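Local coordinates for putative polyphosphate kinase 2 (Pseudomonas aeruginosa PAO1, PDB 3CZP), which transfers phosphate from inorganic polyphosphate to AMP, making ADP, and acts less efficiently on GMP, with magnesium as cofactor, at residues M114-A117 with R118-H122; I317-V320 with T321-L324; Y346-R349 with F350-I354; E438-R441 with N442-K445. One frame throughout, in Å; residues are numbered along the deposited sequence. Where two conformers were deposited one is given.

Contact 1: M114-A117 with R118-H122; sequences MLYA and RVEGH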
loop_
_atom_site.group_PDB
_atom_site.type_symbol
_atom_site.label_atom_id
_atom_site.label_comp_id
_atom_site.label_asym_id
_atom_site.label_seq_id
_atom_site.Cartn_x
_atom_site.Cartn_y
_atom_site.Cartn_z
HETATM N N MSE A 114 24.956 3.931 1.943
HETATM C CA MSE A 114 26.113 4.665 1.347
HETATM C C MSE A 114 27.488 4.437 2.056
HETATM O O MSE A 114 28.504 4.301 1.397
HETATM C CB MSE A 114 25.766 6.157 1.198
HETATM C CG MSE A 114 25.924 6.985 2.403
HETATM SE SE MSE A 114 25.381 8.827 2.210
HETATM C CE MSE A 114 23.395 8.654 1.941
ATOM N N LEU A 115 27.494 4.313 3.394
ATOM C CA LEU A 115 28.714 4.054 4.156
ATOM C C LEU A 115 29.201 2.660 3.897
ATOM O O LEU A 115 30.379 2.443 3.651
ATOM C CB LEU A 115 28.483 4.256 5.667
ATOM C CG LEU A 115 28.339 5.724 6.032
ATOM C CD1 LEU A 115 27.853 5.854 7.480
ATOM C CD2 LEU A 115 29.668 6.478 5.831
ATOM N N TYR A 116 28.298 1.689 3.949
ATOM C CA TYR A 116 28.703 0.305 3.643
ATOM C C TYR A 116 29.272 0.213 2.224
ATOM O O TYR A 116 30.330 -0.387 2.000
ATOM C CB TYR A 116 27.527 -0.629 3.872
ATOM C CG TYR A 116 27.736 -2.030 3.352
ATOM C CD1 TYR A 116 28.504 -2.973 4.068
ATOM C CD2 TYR A 116 27.193 -2.420 2.109
ATOM C CE1 TYR A 116 28.696 -4.275 3.559
ATOM C CE2 TYR A 116 27.394 -3.708 1.586
ATOM C CZ TYR A 116 28.138 -4.626 2.313
ATOM O OH TYR A 116 28.289 -5.899 1.806
ATOM N N ALA A 117 28.585 0.833 1.277
ATOM C CA ALA A 117 28.957 0.764 -0.128
ATOM C C ALA A 117 30.393 1.317 -0.374
ATOM O O ALA A 117 31.259 0.678 -1.053
ATOM C CB ALA A 117 27.869 1.502 -1.015
ATOM N N ARG A 118 30.696 2.410 0.310
ATOM C CA ARG A 118 32.002 3.091 0.176
ATOM C C ARG A 118 33.088 2.335 0.910
ATOM O O ARG A 118 34.131 2.041 0.329
ATOM C CB ARG A 118 31.869 4.525 0.642
ATOM C CG ARG A 118 33.001 5.441 0.345
ATOM C CD ARG A 118 33.168 5.575 -1.106
ATOM N NE ARG A 118 34.340 6.287 -1.469
ATOM C CZ ARG A 118 35.460 5.725 -1.923
ATOM N NH1 ARG A 118 35.585 4.392 -2.007
ATOM N NH2 ARG A 118 36.470 6.529 -2.270
ATOM N N VAL A 119 32.821 1.942 2.157
ATOM C CA VAL A 119 33.799 1.237 2.960
ATOM C C VAL A 119 34.197 -0.076 2.281
ATOM O O VAL A 119 35.350 -0.451 2.295
ATOM C CB VAL A 119 33.305 0.970 4.406
ATOM C CG1 VAL A 119 34.235 -0.043 5.127
ATOM C CG2 VAL A 119 33.180 2.328 5.205
ATOM N N GLU A 120 33.245 -0.717 1.609
ATOM C CA GLU A 120 33.479 -1.969 0.892
ATOM C C GLU A 120 34.023 -1.808 -0.525
ATOM O O GLU A 120 34.376 -2.793 -1.178
ATOM C CB GLU A 120 32.183 -2.750 0.846
ATOM C CG GLU A 120 31.789 -3.313 2.197
ATOM C CD GLU A 120 32.686 -4.480 2.581
ATOM O OE1 GLU A 120 32.491 -5.600 2.069
ATOM O OE2 GLU A 120 33.618 -4.280 3.374
ATOM N N GLY A 121 34.098 -0.574 -0.994
ATOM C CA GLY A 121 34.586 -0.305 -2.336
ATOM C C GLY A 121 33.602 -0.573 -3.454
ATOM O O GLY A 121 34.002 -0.643 -4.614
ATOM N N HIS A 122 32.316 -0.675 -3.135
ATOM C CA HIS A 122 31.307 -0.851 -4.167
ATOM C C HIS A 122 31.059 0.420 -4.975
ATOM O O HIS A 122 30.756 0.324 -6.136
ATOM C CB HIS A 122 30.017 -1.367 -3.592
ATOM C CG HIS A 122 30.191 -2.658 -2.864
ATOM N ND1 HIS A 122 29.292 -3.120 -1.933
ATOM C CD2 HIS A 122 31.193 -3.572 -2.913
ATOM C CE1 HIS A 122 29.738 -4.263 -1.434
ATOM N NE2 HIS A 122 30.889 -4.555 -2.007
#
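A Schellman motif closes helix 110-119, and across it A117 O accepts from H122 N at 2.7 Å, with G121 turning the chain through a positive phi. Up to this point the i to i+4 pattern holds: V119 N bonds to L115 O at 2.9 Å, and E120 N to Y116 O at 3.0 Å. The side chains of Y116, E120 and H122 gather on the outer side of this turn. With CG of Y116 trans to its own N (chi1 169°), the phenol ring leans toward the C-terminal end of the helix, and E120 lays its CG over one ring face. This CH-pi contact measures 3.9 Å from E120 CG to the centroid of the Y116 ring, and the carboxylate plane is inclined only 22° to the ring. The imidazole of H122 presents its edge to the phenol, an offset edge-to-face pair with planes at 77° and closest carbons Y116 CE2 and H122 CE1 3.9 Å apart. L115, on the buried side, packs against F192, Y195 and V199 of helix 186-203, while M114, a selenomethionine, reaches L128 and I132 of helix 125-144. Such a glycine-turned C-cap is a classic helix stop.

Contact 2: I317-V320 with T321-L324; sequences IRRV and TDAL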
loop_
_atom_site.group_PDB
_atom_site.type_symbol
_atom_site.label_atom_id
_atom_site.label_comp_id
_atom_site.label_asym_id
_atom_site.label_seq_id
_atom_site.Cartn_x
_atom_site.Cartn_y
_atom_site.Cartn_z
ATOM N N ILE A 317 -4.244 9.934 -24.708
ATOM C CA ILE A 317 -3.837 8.792 -23.894
ATOM C C ILE A 317 -4.365 7.494 -24.504
ATOM O O ILE A 317 -3.671 6.484 -24.523
ATOM C CB ILE A 317 -4.371 8.940 -22.431
ATOM C CG1 ILE A 317 -3.514 9.888 -21.621
ATOM C CG2 ILE A 317 -4.481 7.623 -21.700
ATOM C CD1 ILE A 317 -4.046 10.148 -20.266
ATOM N N ARG A 318 -5.586 7.508 -24.999
ATOM C CA ARG A 318 -6.149 6.263 -25.500
ATOM C C ARG A 318 -5.526 5.810 -26.829
ATOM O O ARG A 318 -5.509 4.622 -27.119
ATOM C CB ARG A 318 -7.674 6.324 -25.640
ATOM C CG ARG A 318 -8.362 4.940 -25.316
ATOM C CD ARG A 318 -9.611 4.729 -26.108
ATOM N NE ARG A 318 -9.336 4.571 -27.540
ATOM C CZ ARG A 318 -10.244 4.692 -28.504
ATOM N NH1 ARG A 318 -11.517 4.988 -28.236
ATOM N NH2 ARG A 318 -9.881 4.532 -29.764
ATOM N N ARG A 319 -5.056 6.748 -27.649
ATOM C CA ARG A 319 -4.361 6.358 -28.888
ATOM C C ARG A 319 -2.982 5.695 -28.576
ATOM O O ARG A 319 -2.464 4.898 -29.378
ATOM C CB ARG A 319 -4.218 7.532 -29.848
ATOM C CG ARG A 319 -5.551 8.130 -30.416
ATOM C CD ARG A 319 -6.549 7.052 -30.715
ATOM N NE ARG A 319 -7.875 7.567 -31.029
ATOM C CZ ARG A 319 -8.760 8.028 -30.146
ATOM N NH1 ARG A 319 -8.498 8.048 -28.848
ATOM N NH2 ARG A 319 -9.938 8.458 -30.577
ATOM N N VAL A 320 -2.408 6.023 -27.421
ATOM C CA VAL A 320 -1.210 5.305 -26.928
ATOM C C VAL A 320 -1.624 3.912 -26.454
ATOM O O VAL A 320 -1.005 2.916 -26.822
ATOM C CB VAL A 320 -0.538 6.086 -25.758
ATOM C CG1 VAL A 320 0.618 5.265 -25.073
ATOM C CG2 VAL A 320 -0.064 7.435 -26.277
ATOM N N THR A 321 -2.673 3.826 -25.653
ATOM C CA THR A 321 -3.070 2.526 -25.079
ATOM C C THR A 321 -3.519 1.579 -26.188
ATOM O O THR A 321 -3.299 0.383 -26.073
ATOM C CB THR A 321 -4.176 2.627 -23.925
ATOM O OG1 THR A 321 -5.362 3.226 -24.408
ATOM C CG2 THR A 321 -3.692 3.453 -22.742
ATOM N N ASP A 322 -4.148 2.133 -27.236
ATOM C CA ASP A 322 -4.646 1.374 -28.409
ATOM C C ASP A 322 -3.544 0.586 -29.079
ATOM O O ASP A 322 -3.798 -0.447 -29.688
ATOM C CB ASP A 322 -5.264 2.335 -29.438
ATOM C CG ASP A 322 -6.735 2.734 -29.130
ATOM O OD1 ASP A 322 -7.366 2.231 -28.170
ATOM O OD2 ASP A 322 -7.286 3.554 -29.917
ATOM N N ALA A 323 -2.315 1.097 -28.981
ATOM C CA ALA A 323 -1.122 0.446 -29.485
ATOM C C ALA A 323 -0.720 -0.833 -28.712
ATOM O O ALA A 323 -0.032 -1.689 -29.244
ATOM C CB ALA A 323 0.060 1.456 -29.475
ATOM N N LEU A 324 -1.144 -0.966 -27.461
ATOM C CA LEU A 324 -0.649 -2.043 -26.604
ATOM C C LEU A 324 -1.727 -2.928 -25.971
ATOM O O LEU A 324 -2.917 -2.657 -26.060
ATOM C CB LEU A 324 0.208 -1.444 -25.488
ATOM C CG LEU A 324 1.301 -0.435 -25.823
ATOM C CD1 LEU A 324 1.604 0.385 -24.580
ATOM C CD2 LEU A 324 2.555 -1.048 -26.423
#
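R318 O is gripped by the turn that follows it: D322 N donates to it at 2.8 Å, and T321 OG1 lies 3.1 Å from the same R318 O, though where the hydroxyl proton goes is not settled. The hydroxyl sits between the backbone N and carbonyl carbon of T321 (chi1 60°), a torsion that turns it back to the preceding helical turn. Beyond the backbone, R318 and D322 form an i to i+4 salt bridge. R318 NH2 meets D322 OD2 at 2.8 Å with an N-H...O angle of 160°; the oxygen lies in the guanidinium plane and offers its syn lone pair. R318 NE adds weak bonds to both carboxylate oxygens, so the acid is held at the NE-NH2 edge with its plane 41° from that of the guanidinium. R319 runs beside D322, and R318 NH2 lies over the centre of the R319 guanidinium. The D322 carboxylate, close to both arginines, probably offsets part of their positive charge. A323 N reaches V320 O at 3.1 Å from well above the carbonyl plane as the helix gives way to a type I turn, T321 to L324. R318, T321 and D322 also pack against R26, P69 and E65 of the second subunit. On the inner side, I317 and V320 lie on strand 360-364, V320 also meets L287 of helix 273-292, and T321 covers I331 of strand 330-333.

Contact 3: Y346-R349 with F350-I354; sequences YLWR and FWRHI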
loop_
_atom_site.group_PDB
_atom_site.type_symbol
_atom_site.label_atom_id
_atom_site.label_comp_id
_atom_site.label_asym_id
_atom_site.label_seq_id
_atom_site.Cartn_x
_atom_site.Cartn_y
_atom_site.Cartn_z
ATOM N N TYR A 346 3.913 15.302 0.155
ATOM C CA TYR A 346 3.374 15.439 -1.204
ATOM C C TYR A 346 3.761 14.340 -2.220
ATOM O O TYR A 346 2.869 13.734 -2.826
ATOM C CB TYR A 346 3.751 16.810 -1.772
ATOM C CG TYR A 346 3.194 17.080 -3.147
ATOM C CD1 TYR A 346 1.804 17.209 -3.353
ATOM C CD2 TYR A 346 4.023 17.232 -4.235
ATOM C CE1 TYR A 346 1.265 17.445 -4.654
ATOM C CE2 TYR A 346 3.493 17.498 -5.509
ATOM C CZ TYR A 346 2.126 17.611 -5.703
ATOM O OH TYR A 346 1.635 17.856 -6.985
ATOM N N LEU A 347 5.052 14.054 -2.408
ATOM C CA LEU A 347 5.449 13.096 -3.499
ATOM C C LEU A 347 5.148 11.659 -3.197
ATOM O O LEU A 347 5.246 10.824 -4.077
ATOM C CB LEU A 347 6.934 13.239 -3.850
ATOM C CG LEU A 347 7.232 14.586 -4.545
ATOM C CD1 LEU A 347 8.715 14.860 -4.669
ATOM C CD2 LEU A 347 6.397 14.709 -5.929
ATOM N N TRP A 348 4.872 11.328 -1.935
ATOM C CA TRP A 348 4.499 9.968 -1.546
ATOM C C TRP A 348 3.411 9.352 -2.436
ATOM O O TRP A 348 3.505 8.176 -2.840
ATOM C CB TRP A 348 4.084 9.975 -0.054
ATOM C CG TRP A 348 3.811 8.634 0.545
ATOM C CD1 TRP A 348 4.669 7.829 1.249
ATOM C CD2 TRP A 348 2.542 7.983 0.586
ATOM N NE1 TRP A 348 4.042 6.685 1.658
ATOM C CE2 TRP A 348 2.720 6.763 1.288
ATOM C CE3 TRP A 348 1.271 8.307 0.102
ATOM C CZ2 TRP A 348 1.668 5.866 1.504
ATOM C CZ3 TRP A 348 0.212 7.423 0.360
ATOM C CH2 TRP A 348 0.430 6.216 1.038
ATOM N N ARG A 349 2.390 10.150 -2.729
ATOM C CA ARG A 349 1.277 9.711 -3.556
ATOM C C ARG A 349 1.736 9.337 -4.960
ATOM O O ARG A 349 1.132 8.470 -5.591
ATOM C CB ARG A 349 0.202 10.797 -3.629
ATOM C CG ARG A 349 0.721 12.155 -4.074
ATOM C CD ARG A 349 -0.352 13.225 -3.947
ATOM N NE ARG A 349 -0.354 13.842 -2.623
ATOM C CZ ARG A 349 -0.956 14.992 -2.336
ATOM N NH1 ARG A 349 -1.607 15.656 -3.282
ATOM N NH2 ARG A 349 -0.907 15.479 -1.104
ATOM N N PHE A 350 2.793 9.983 -5.444
ATOM C CA PHE A 350 3.291 9.680 -6.786
ATOM C C PHE A 350 4.262 8.540 -6.799
ATOM O O PHE A 350 4.186 7.704 -7.678
ATOM C CB PHE A 350 3.879 10.943 -7.414
ATOM C CG PHE A 350 2.871 12.022 -7.435
ATOM C CD1 PHE A 350 1.820 11.923 -8.300
ATOM C CD2 PHE A 350 2.919 13.073 -6.521
ATOM C CE1 PHE A 350 0.812 12.898 -8.314
ATOM C CE2 PHE A 350 1.904 14.064 -6.530
ATOM C CZ PHE A 350 0.855 13.930 -7.373
ATOM N N TRP A 351 5.175 8.510 -5.834
ATOM C CA TRP A 351 6.127 7.402 -5.713
ATOM C C TRP A 351 5.441 6.020 -5.678
ATOM O O TRP A 351 6.032 4.992 -6.093
ATOM C CB TRP A 351 7.026 7.614 -4.465
ATOM C CG TRP A 351 8.292 8.362 -4.730
ATOM C CD1 TRP A 351 8.540 9.674 -4.421
ATOM C CD2 TRP A 351 9.452 7.886 -5.418
ATOM N NE1 TRP A 351 9.799 10.026 -4.842
ATOM C CE2 TRP A 351 10.392 8.935 -5.425
ATOM C CE3 TRP A 351 9.799 6.664 -6.022
ATOM C CZ2 TRP A 351 11.657 8.808 -6.025
ATOM C CZ3 TRP A 351 11.045 6.550 -6.607
ATOM C CH2 TRP A 351 11.962 7.604 -6.592
ATOM N N ARG A 352 4.278 5.973 -5.054
ATOM C CA ARG A 352 3.537 4.742 -4.819
ATOM C C ARG A 352 3.068 4.182 -6.136
ATOM O O ARG A 352 2.773 3.019 -6.233
ATOM C CB ARG A 352 2.345 4.964 -3.847
ATOM C CG ARG A 352 1.176 5.607 -4.515
ATOM C CD ARG A 352 0.038 6.034 -3.599
ATOM N NE ARG A 352 -0.645 4.931 -2.906
ATOM C CZ ARG A 352 -1.790 5.092 -2.230
ATOM N NH1 ARG A 352 -2.383 6.281 -2.169
ATOM N NH2 ARG A 352 -2.344 4.084 -1.575
ATOM N N HIS A 353 3.006 5.023 -7.155
ATOM C CA HIS A 353 2.640 4.601 -8.483
ATOM C C HIS A 353 3.758 4.419 -9.474
ATOM O O HIS A 353 3.475 4.176 -10.645
ATOM C CB HIS A 353 1.669 5.621 -9.090
ATOM C CG HIS A 353 0.343 5.596 -8.444
ATOM N ND1 HIS A 353 -0.460 4.486 -8.464
ATOM C CD2 HIS A 353 -0.304 6.529 -7.706
ATOM C CE1 HIS A 353 -1.557 4.733 -7.770
ATOM N NE2 HIS A 353 -1.496 5.977 -7.321
ATOM N N ILE A 354 5.012 4.513 -9.049
ATOM C CA ILE A 354 6.131 4.430 -10.006
ATOM C C ILE A 354 6.258 3.024 -10.518
ATOM O O ILE A 354 6.163 2.086 -9.754
ATOM C CB ILE A 354 7.418 4.908 -9.346
ATOM C CG1 ILE A 354 7.367 6.446 -9.215
ATOM C CG2 ILE A 354 8.666 4.356 -10.039
ATOM C CD1 ILE A 354 7.427 7.170 -10.528
#
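F350 packs closely against Y346 and L347 on the tight side of the short helix 348-351, whereas W348 and R352 meet more loosely on its partly exposed flank. The edge of F350 points at the face of Y346, with the ring planes 64° apart and F350 CE2 3.6 Å from Y346 CZ. L347 adds its CD2, 3.9 Å from F350 CD2. In the conformer given here, one of two and therefore less certain, R349 lays its aliphatic part over a face of F350, its CG 3.6 Å from the centroid of the F350 ring in a CH-pi contact. A chi1 of 54° sets that CG between the R349 N and carbonyl carbon and starts the chain alongside the phenylalanine. The backbone gathers at L347 O, which takes a nearly linear bond from W351 N at 2.9 Å and a second, from above the carbonyl plane, from F350 N. R349 O, by contrast, is buried without a polar partner. The Y346 hydroxyl bonds to W367 O and R370 N, and W351 stacks on W94. On the looser flank the indole of W348 reaches over one face of the R352 guanidinium, W348 CZ3 lying 3.8 Å from R352 NH1 with the planes inclined at 46°. The charge of R352 is met elsewhere, by E341 and by E340 of the second subunit. Through L347, W348 and W351, which touch W94 of helix 91-96, helix 348-351 of the second PPK2 region packs against the first, a seam between the two fused domains.

Contact 4: E438-R441 with N442-K445; sequences EDWR and NRDK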
loop_
_atom_site.group_PDB
_atom_site.type_symbol
_atom_site.label_atom_id
_atom_site.label_comp_id
_atom_site.label_asym_id
_atom_site.label_seq_id
_atom_site.Cartn_x
_atom_site.Cartn_y
_atom_site.Cartn_z
ATOM N N GLU A 438 -17.112 24.162 -12.139
ATOM C CA GLU A 438 -15.777 24.690 -11.828
ATOM C C GLU A 438 -14.940 25.148 -13.033
ATOM O O GLU A 438 -14.217 26.138 -12.926
ATOM C CB GLU A 438 -14.965 23.663 -11.016
ATOM C CG GLU A 438 -14.655 22.336 -11.745
ATOM C CD GLU A 438 -13.459 21.603 -11.160
ATOM O OE1 GLU A 438 -13.267 21.653 -9.926
ATOM O OE2 GLU A 438 -12.708 20.981 -11.939
ATOM N N ASP A 439 -15.008 24.436 -14.160
ATOM C CA ASP A 439 -14.113 24.741 -15.291
ATOM C C ASP A 439 -14.649 25.853 -16.217
ATOM O O ASP A 439 -14.037 26.156 -17.241
ATOM C CB ASP A 439 -13.689 23.477 -16.061
ATOM C CG ASP A 439 -14.864 22.611 -16.505
ATOM O OD1 ASP A 439 -15.644 22.143 -15.649
ATOM O OD2 ASP A 439 -14.982 22.365 -17.722
ATOM N N TRP A 440 -15.777 26.460 -15.839
ATOM C CA TRP A 440 -16.151 27.803 -16.331
ATOM C C TRP A 440 -15.458 28.907 -15.516
ATOM O O TRP A 440 -15.202 29.994 -16.034
ATOM C CB TRP A 440 -17.671 28.006 -16.316
ATOM C CG TRP A 440 -18.334 27.342 -17.464
ATOM C CD1 TRP A 440 -19.113 26.224 -17.427
ATOM C CD2 TRP A 440 -18.249 27.735 -18.843
ATOM N NE1 TRP A 440 -19.537 25.903 -18.699
ATOM C CE2 TRP A 440 -19.020 26.811 -19.587
ATOM C CE3 TRP A 440 -17.599 28.777 -19.521
ATOM C CZ2 TRP A 440 -19.163 26.899 -20.982
ATOM C CZ3 TRP A 440 -17.741 28.867 -20.911
ATOM C CH2 TRP A 440 -18.519 27.931 -21.623
ATOM N N ARG A 441 -15.162 28.616 -14.248
ATOM C CA ARG A 441 -14.358 29.506 -13.411
ATOM C C ARG A 441 -12.869 29.450 -13.805
ATOM O O ARG A 441 -12.263 30.503 -13.996
ATOM C CB ARG A 441 -14.555 29.203 -11.909
ATOM C CG ARG A 441 -16.014 29.335 -11.428
ATOM C CD ARG A 441 -16.205 28.897 -9.975
ATOM N NE ARG A 441 -17.623 28.736 -9.631
ATOM C CZ ARG A 441 -18.105 28.558 -8.395
ATOM N NH1 ARG A 441 -19.415 28.423 -8.210
ATOM N NH2 ARG A 441 -17.298 28.520 -7.338
ATOM N N ASN A 442 -12.292 28.246 -13.941
ATOM C CA ASN A 442 -10.876 28.072 -14.383
ATOM C C ASN A 442 -10.548 28.766 -15.718
ATOM O O ASN A 442 -9.403 29.171 -15.958
ATOM C CB ASN A 442 -10.499 26.582 -14.525
ATOM C CG ASN A 442 -10.432 25.834 -13.185
ATOM O OD1 ASN A 442 -10.195 26.426 -12.124
ATOM N ND2 ASN A 442 -10.624 24.512 -13.244
ATOM N N ARG A 443 -11.558 28.871 -16.581
ATOM C CA ARG A 443 -11.436 29.529 -17.878
ATOM C C ARG A 443 -11.220 31.050 -17.712
ATOM O O ARG A 443 -10.529 31.672 -18.518
ATOM C CB ARG A 443 -12.675 29.201 -18.723
ATOM C CG ARG A 443 -12.845 30.034 -19.988
ATOM C CD ARG A 443 -14.065 29.570 -20.813
ATOM N NE ARG A 443 -14.175 30.313 -22.074
ATOM C CZ ARG A 443 -13.379 30.134 -23.125
ATOM N NH1 ARG A 443 -12.399 29.237 -23.097
ATOM N NH2 ARG A 443 -13.539 30.871 -24.202
ATOM N N ASP A 444 -11.803 31.633 -16.659
ATOM C CA ASP A 444 -11.575 33.048 -16.295
ATOM C C ASP A 444 -10.244 33.248 -15.521
ATOM O O ASP A 444 -9.926 34.364 -15.110
ATOM C CB ASP A 444 -12.760 33.606 -15.468
ATOM C CG ASP A 444 -14.130 33.513 -16.200
ATOM O OD1 ASP A 444 -14.218 32.957 -17.324
ATOM O OD2 ASP A 444 -15.137 33.995 -15.624
ATOM N N LYS A 445 -9.503 32.145 -15.322
ATOM C CA LYS A 445 -8.179 32.163 -14.695
ATOM C C LYS A 445 -7.101 31.808 -15.727
ATOM O O LYS A 445 -5.987 31.465 -15.369
ATOM C CB LYS A 445 -8.110 31.174 -13.511
ATOM C CG LYS A 445 -9.113 31.422 -12.372
ATOM C CD LYS A 445 -8.896 30.460 -11.180
ATOM C CE LYS A 445 -8.158 31.107 -9.999
ATOM N NZ LYS A 445 -9.010 32.090 -9.230
#
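E438 O receives N442 N at 3.0 Å in the carbonyl plane, with an N-H...O angle of 163°, a helix-like i to i+4 bond that closes the turn. A weak bond, from D444 N to R441 O at 2.9 Å, belongs to the tighter 3-10 winding of residues 442-444. Among the side chains, D439 OD1 is bonded to the hydroxyl of T436, just upstream, while its backbone carbonyl oxygen is buried without a polar partner; the nearest atom across the turn is R443 CB, at 3.7 Å from D439 O. These turns lead into helix 446-460, with K445 at its N-cap position, so the segment is the winding approach to a helix of the second PPK2 domain. W440 and R443 run side by side in the same direction, R443 CD resting 3.7 Å from W440 CZ3. A chain extended from CG to NE, with CG trans to the backbone N (chi1 168°), carries the R443 guanidinium past the six-membered ring, and its plane stands almost upright to the indole, at 86°. The guanidinium is anchored beyond it, R443 NH1 bonding to Q418 OE1 and K415 O on helix 415-427, which also supplies M419, on which R443 packs, and F422, which meets the W440 ring edge-to-face. The N442 side chain packs on D309 and E377, its ND2 4.1 Å from D439 CA.

Overall arrangement
Contact 1 belongs to the first PPK2 domain, which seems to be catalytically inactive and might serve dimerization, while contacts 2, 3 and 4 lie in the second. Contact 3 sits nearest the middle of the chain, about 7 Å from its centre, and its centre is about 28 Å from that of contact 1 and about 24 Å from that of contact 2. Contacts 1 and 4 fall on opposite sides of the chain's centre, their centres about 54 Å apart. No two touch; the closest approach is about 13 Å between nearest atoms of contacts 2 and 3. Both of these also meet the second subunit, whereas contacts 1 and 4 do not.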